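Local coordinates for protein restriction endonuclease EcoP15I, modification subunit (Escherichia coli, PDB 4ZCF) that binds the DNA site 5'-CAGCAG-3' and, using S-adenosyl-L-methionine, methylates the N6 of its second adenine on one strand, at residues Gln319-Asn323 with Pro345-Phe351. Residues are numbered along the deposited sequence; the frame is centred on the assembly and turned at random.
Sequences QSVHN and PLMGYRF. With nucleotides of chain D; nucleotides of chain E.
Arg350 reaches across to Gln319-Asn323 and presents its guanidinium edge to protein and DNA at once. NE and NH2 both donate to the single carbonyl oxygen of His322, with NE to O at 2.7 Å and the oxygen close to the guanidinium plane. The chain bends at chi3 (54°) to turn the group that way, and this grip limits its rotation. Its outer nitrogens then read the Hoogsteen edge of guanine DG15 of chain E: NH1 meets N7 at 2.9 Å and NH2 meets O6 at 2.7 Å, the paired bonds by which arginine commonly recognises guanine in the major groove. Ser320 O lies over one guanidinium face, which probably favours the positive charge.

The His322 ring sits between Arg350 NH2 over one face and N7 of adenine DA5 of chain D over the other, its plane 44° from the guanidinium. With CG set between backbone N and carbonyl carbon (chi1 64°), the ring extends toward the bases, where NE2 bonds a further guanine N7. Asn323 OD1 accepts from N4 of DC13 of chain E at 3.3 Å, while its ND2 is held by Lys326 O.

Val321 CG1 meets the Tyr349 ring edge in plane, 3.6 Å from CD1, while CG2 approaches Phe351 CE2, a ring also touching the DC13 sugar. Pro345 packs on His322 CB. His322 and Tyr349 form a single antiparallel bridge, non-hydrogen-bonded and flanked by Arg350 N to Val321 O at 3.0 Å and a weak Asn323 N to Gly348 O bond. A type I turn at Pro345-Gly348 brings Leu346 N to a DA5 phosphate oxygen.

Both segments belong to the long DNA-reading loop between strand 313-318 and helix 353-361; Val321 and Phe351 rest on Leu377 of strand 376-380, and Tyr331 stacks on Tyr349.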
ATOM      1  N   GLN A 319      24.788  -1.280 -26.005  1.00 33.02           N
ATOM      2  CA  GLN A 319      25.277  -2.658 -25.972  1.00 32.42           C
ATOM      3  C   GLN A 319      24.324  -3.459 -25.129  1.00 38.26           C
ATOM      4  O   GLN A 319      24.730  -4.176 -24.209  1.00 39.27           O
ATOM      5  CB  GLN A 319      26.701  -2.657 -25.398  1.00 32.86           C
ATOM      6  CG  GLN A 319      27.590  -1.670 -26.172  1.00 27.06           C
ATOM      7  CD  GLN A 319      28.921  -1.377 -25.567  1.00 44.56           C
ATOM      8  OE1 GLN A 319      29.188  -1.568 -24.356  1.00 39.01           O
ATOM      9  NE2 GLN A 319      29.789  -0.890 -26.428  1.00 38.08           N
ATOM     10  N   SER A 320      23.044  -3.375 -25.527  1.00 35.54           N
ATOM     11  CA  SER A 320      21.830  -3.854 -24.863  1.00 34.86           C
ATOM     12  C   SER A 320      20.924  -4.658 -25.809  1.00 40.06           C
ATOM     13  O   SER A 320      19.752  -4.335 -26.016  1.00 41.43           O
ATOM     14  CB  SER A 320      21.084  -2.644 -24.327  1.00 33.00           C
ATOM     15  OG  SER A 320      21.982  -1.870 -23.552  1.00 37.01           O
ATOM     16  N   VAL A 321      21.479  -5.739 -26.323  1.00 35.31           N
ATOM     17  CA  VAL A 321      20.877  -6.638 -27.303  1.00 34.30           C
ATOM     18  C   VAL A 321      20.848  -8.074 -26.765  1.00 35.68           C
ATOM     19  O   VAL A 321      20.043  -8.897 -27.187  1.00 36.49           O
ATOM     20  CB  VAL A 321      21.727  -6.420 -28.597  1.00 37.61           C
ATOM     21  CG1 VAL A 321      22.322  -7.697 -29.188  1.00 37.09           C
ATOM     22  CG2 VAL A 321      21.009  -5.542 -29.623  1.00 36.56           C
ATOM     23  N   HIS A 322      21.689  -8.326 -25.771  1.00 30.65           N
ATOM     24  CA  HIS A 322      21.895  -9.603 -25.104  1.00 30.01           C
ATOM     25  C   HIS A 322      20.778 -10.011 -24.135  1.00 36.95           C
ATOM     26  O   HIS A 322      20.082  -9.157 -23.568  1.00 37.89           O
ATOM     27  CB  HIS A 322      23.284  -9.605 -24.406  1.00 29.15           C
ATOM     28  CG  HIS A 322      23.446  -8.596 -23.304  1.00 30.52           C
ATOM     29  ND1 HIS A 322      23.350  -7.226 -23.549  1.00 31.66           N
ATOM     30  CD2 HIS A 322      23.745  -8.789 -22.001  1.00 30.72           C
ATOM     31  CE1 HIS A 322      23.574  -6.639 -22.388  1.00 30.47           C
ATOM     32  NE2 HIS A 322      23.819  -7.540 -21.425  1.00 30.91           N
ATOM     33  N   ASN A 323      20.681 -11.310 -23.881  1.00 34.30           N
ATOM     34  CA  ASN A 323      19.665 -11.843 -22.991  1.00 36.17           C
ATOM     35  C   ASN A 323      20.188 -12.047 -21.538  1.00 42.60           C
ATOM     36  O   ASN A 323      21.133 -12.820 -21.330  1.00 41.08           O
ATOM     37  CB  ASN A 323      19.071 -13.145 -23.574  1.00 39.23           C
ATOM     38  CG  ASN A 323      17.862 -13.658 -22.845  1.00 57.60           C
ATOM     39  OD1 ASN A 323      16.809 -13.028 -22.823  1.00 56.22           O
ATOM     40  ND2 ASN A 323      17.995 -14.806 -22.224  1.00 49.90           N
ATOM     41  N   PRO A 345      25.591 -12.700 -28.978  1.00 43.61           N
ATOM     42  CA  PRO A 345      25.910 -12.626 -27.538  1.00 42.33           C
ATOM     43  C   PRO A 345      25.953 -14.028 -26.938  1.00 43.98           C
ATOM     44  O   PRO A 345      25.284 -14.923 -27.452  1.00 44.13           O
ATOM     45  CB  PRO A 345      24.732 -11.828 -26.958  1.00 43.80           C
ATOM     46  CG  PRO A 345      24.170 -11.089 -28.095  1.00 48.17           C
ATOM     47  CD  PRO A 345      24.329 -11.998 -29.274  1.00 44.13           C
ATOM     48  N   LEU A 346      26.735 -14.224 -25.869  1.00 39.18           N
ATOM     49  CA  LEU A 346      26.899 -15.510 -25.172  1.00 38.38           C
ATOM     50  C   LEU A 346      25.586 -16.193 -24.815  1.00 45.94           C
ATOM     51  O   LEU A 346      25.525 -17.413 -24.850  1.00 47.96           O
ATOM     52  CB  LEU A 346      27.776 -15.314 -23.918  1.00 37.77           C
ATOM     53  CG  LEU A 346      27.802 -16.413 -22.836  1.00 39.76           C
ATOM     54  CD1 LEU A 346      28.727 -17.548 -23.220  1.00 38.77           C
ATOM     55  CD2 LEU A 346      28.183 -15.830 -21.476  1.00 38.04           C
ATOM     56  N   MET A 347      24.538 -15.412 -24.482  1.00 44.27           N
ATOM     57  CA  MET A 347      23.214 -15.904 -24.069  1.00 43.51           C
ATOM     58  C   MET A 347      22.164 -15.740 -25.166  1.00 44.97           C
ATOM     59  O   MET A 347      20.977 -16.009 -24.939  1.00 44.52           O
ATOM     60  CB  MET A 347      22.751 -15.183 -22.781  1.00 46.28           C
ATOM     61  CG  MET A 347      23.663 -15.357 -21.591  1.00 50.39           C
ATOM     62  SD  MET A 347      23.941 -17.095 -21.178  1.00 55.61           S
ATOM     63  CE  MET A 347      24.909 -16.887 -19.737  1.00 52.38           C
ATOM     64  N   GLY A 348      22.615 -15.349 -26.351  1.00 40.99           N
ATOM     65  CA  GLY A 348      21.745 -15.105 -27.497  1.00 40.74           C
ATOM     66  C   GLY A 348      21.085 -13.751 -27.354  1.00 44.52           C
ATOM     67  O   GLY A 348      21.407 -13.009 -26.422  1.00 44.14           O
ATOM     68  N   TYR A 349      20.121 -13.441 -28.229  1.00 41.63           N
ATOM     69  CA  TYR A 349      19.396 -12.164 -28.221  1.00 42.04           C
ATOM     70  C   TYR A 349      18.257 -12.076 -27.204  1.00 42.18           C
ATOM     71  O   TYR A 349      17.830 -13.108 -26.691  1.00 40.30           O
ATOM     72  CB  TYR A 349      18.909 -11.804 -29.638  1.00 44.71           C
ATOM     73  CG  TYR A 349      20.034 -11.732 -30.648  1.00 48.83           C
ATOM     74  CD1 TYR A 349      20.935 -10.670 -30.646  1.00 50.65           C
ATOM     75  CD2 TYR A 349      20.217 -12.741 -31.588  1.00 50.39           C
ATOM     76  CE1 TYR A 349      21.978 -10.603 -31.566  1.00 51.39           C
ATOM     77  CE2 TYR A 349      21.250 -12.677 -32.524  1.00 51.77           C
ATOM     78  CZ  TYR A 349      22.139 -11.615 -32.498  1.00 58.81           C
ATOM     79  OH  TYR A 349      23.147 -11.539 -33.427  1.00 59.32           O
ATOM     80  N   ARG A 350      17.809 -10.824 -26.885  1.00 37.66           N
ATOM     81  CA  ARG A 350      16.669 -10.500 -26.000  1.00 38.07           C
ATOM     82  C   ARG A 350      15.404 -10.220 -26.836  1.00 44.92           C
ATOM     83  O   ARG A 350      14.298 -10.163 -26.284  1.00 45.35           O
ATOM     84  CB  ARG A 350      16.966  -9.267 -25.108  1.00 37.21           C
ATOM     85  CG  ARG A 350      17.079  -7.918 -25.867  1.00 37.04           C
ATOM     86  CD  ARG A 350      17.357  -6.740 -24.974  1.00 38.61           C
ATOM     87  NE  ARG A 350      18.543  -6.962 -24.146  1.00 46.32           N
ATOM     88  CZ  ARG A 350      18.990  -6.120 -23.222  1.00 51.56           C
ATOM     89  NH1 ARG A 350      18.346  -4.981 -22.982  1.00 33.46           N
ATOM     90  NH2 ARG A 350      20.064  -6.421 -22.508  1.00 29.06           N
ATOM     91  N   PHE A 351      15.596  -9.974 -28.155  1.00 42.31           N
ATOM     92  CA  PHE A 351      14.541  -9.650 -29.109  1.00 42.17           C
ATOM     93  C   PHE A 351      14.190 -10.836 -29.969  1.00 49.13           C
ATOM     94  O   PHE A 351      15.116 -11.487 -30.449  1.00 49.90           O
ATOM     95  CB  PHE A 351      14.984  -8.517 -30.058  1.00 43.00           C
ATOM     96  CG  PHE A 351      15.349  -7.215 -29.398  1.00 43.69           C
ATOM     97  CD1 PHE A 351      14.359  -6.347 -28.938  1.00 45.34           C
ATOM     98  CD2 PHE A 351      16.680  -6.839 -29.255  1.00 44.84           C
ATOM     99  CE1 PHE A 351      14.697  -5.145 -28.312  1.00 45.25           C
ATOM    100  CE2 PHE A 351      17.016  -5.623 -28.647  1.00 47.39           C
ATOM    101  CZ  PHE A 351      16.017  -4.787 -28.176  1.00 44.91           C
TER
ATOM    102  P    DA D   5      30.187 -12.361 -24.127  1.00 43.59           P
ATOM    103  OP1  DA D   5      31.032 -13.579 -23.976  1.00 44.95           O
ATOM    104  OP2  DA D   5      29.087 -12.369 -25.140  1.00 41.89           O
ATOM    105  O5'  DA D   5      29.571 -11.987 -22.690  1.00 41.39           O
ATOM    106  C5'  DA D   5      30.259 -12.024 -21.458  1.00 39.46           C
ATOM    107  C4'  DA D   5      29.461 -11.359 -20.344  1.00 39.35           C
ATOM    108  O4'  DA D   5      29.320  -9.925 -20.539  1.00 39.24           O
ATOM    109  C3'  DA D   5      28.054 -11.880 -20.086  1.00 39.91           C
ATOM    110  O3'  DA D   5      28.047 -12.305 -18.733  1.00 42.64           O
ATOM    111  C2'  DA D   5      27.123 -10.699 -20.376  1.00 37.41           C
ATOM    112  C1'  DA D   5      28.032  -9.504 -20.146  1.00 36.05           C
ATOM    113  N9   DA D   5      27.673  -8.294 -20.881  1.00 32.03           N
ATOM    114  C8   DA D   5      27.171  -8.227 -22.142  1.00 30.67           C
ATOM    115  N7   DA D   5      26.890  -7.003 -22.535  1.00 31.14           N
ATOM    116  C5   DA D   5      27.193  -6.198 -21.451  1.00 30.75           C
ATOM    117  C6   DA D   5      27.133  -4.797 -21.239  1.00 30.78           C
ATOM    118  N6   DA D   5      26.688  -3.930 -22.169  1.00 30.90           N
ATOM    119  N1   DA D   5      27.500  -4.317 -20.017  1.00 29.82           N
ATOM    120  C2   DA D   5      27.956  -5.187 -19.112  1.00 29.37           C
ATOM    121  N3   DA D   5      28.043  -6.521 -19.202  1.00 29.70           N
ATOM    122  C4   DA D   5      27.661  -6.981 -20.407  1.00 31.00           C
TER
ATOM    123  P    DG E  15      14.747   1.529 -21.472  1.00 39.42           P
ATOM    124  OP1  DG E  15      13.821   2.423 -20.739  1.00 39.44           O
ATOM    125  OP2  DG E  15      14.498   1.197 -22.899  1.00 41.34           O
ATOM    126  O5'  DG E  15      16.282   2.004 -21.369  1.00 37.33           O
ATOM    127  C5'  DG E  15      16.747   2.686 -20.191  1.00 35.74           C
ATOM    128  C4'  DG E  15      18.221   2.457 -19.872  1.00 34.29           C
ATOM    129  O4'  DG E  15      18.458   1.065 -19.529  1.00 32.44           O
ATOM    130  C3'  DG E  15      19.258   2.838 -20.949  1.00 33.86           C
ATOM    131  O3'  DG E  15      20.422   3.371 -20.318  1.00 36.05           O
ATOM    132  C2'  DG E  15      19.620   1.486 -21.547  1.00 32.00           C
ATOM    133  C1'  DG E  15      19.595   0.652 -20.262  1.00 31.12           C
ATOM    134  N9   DG E  15      19.612  -0.778 -20.470  1.00 29.34           N
ATOM    135  C8   DG E  15      19.247  -1.427 -21.630  1.00 28.56           C
ATOM    136  N7   DG E  15      19.319  -2.718 -21.514  1.00 29.63           N
ATOM    137  C5   DG E  15      19.862  -2.932 -20.239  1.00 29.35           C
ATOM    138  C6   DG E  15      20.149  -4.144 -19.562  1.00 28.88           C
ATOM    139  O6   DG E  15      20.108  -5.286 -20.065  1.00 29.85           O
ATOM    140  N1   DG E  15      20.599  -3.944 -18.243  1.00 26.99           N
ATOM    141  C2   DG E  15      20.707  -2.704 -17.644  1.00 27.77           C
ATOM    142  N2   DG E  15      21.165  -2.663 -16.384  1.00 27.77           N
ATOM    143  N3   DG E  15      20.390  -1.564 -18.253  1.00 28.38           N
ATOM    144  C4   DG E  15      20.006  -1.741 -19.554  1.00 29.01           C
ATOM    145  P    DC E  13      10.163  -7.749 -27.448  1.00 47.27           P
ATOM    146  OP1  DC E  13       9.334  -7.688 -28.669  1.00 48.30           O
ATOM    147  OP2  DC E  13      11.516  -8.352 -27.536  1.00 48.42           O
ATOM    148  O5'  DC E  13      10.376  -6.268 -26.926  1.00 46.46           O
ATOM    149  C5'  DC E  13      11.740  -6.073 -26.426  1.00 44.42           C
ATOM    150  C4'  DC E  13      11.905  -6.338 -24.931  1.00 40.90           C
ATOM    151  O4'  DC E  13      12.000  -7.723 -24.495  1.00 39.67           O
ATOM    152  C3'  DC E  13      13.166  -5.819 -24.305  1.00 39.25           C
ATOM    153  O3'  DC E  13      13.237  -4.411 -24.524  1.00 38.69           O
ATOM    154  C2'  DC E  13      12.795  -6.221 -22.882  1.00 38.55           C
ATOM    155  C1'  DC E  13      12.207  -7.617 -23.086  1.00 37.51           C
ATOM    156  N1   DC E  13      12.978  -8.744 -22.398  1.00 34.63           N
ATOM    157  C2   DC E  13      13.166  -8.736 -20.989  1.00 33.43           C
ATOM    158  O2   DC E  13      12.674  -7.845 -20.286  1.00 33.57           O
ATOM    159  N3   DC E  13      13.822  -9.777 -20.392  1.00 32.18           N
ATOM    160  C4   DC E  13      14.308 -10.790 -21.119  1.00 30.63           C
ATOM    161  N4   DC E  13      14.932 -11.781 -20.464  1.00 29.35           N
ATOM    162  C5   DC E  13      14.137 -10.824 -22.538  1.00 31.22           C
ATOM    163  C6   DC E  13      13.492  -9.796 -23.129  1.00 32.88           C
TER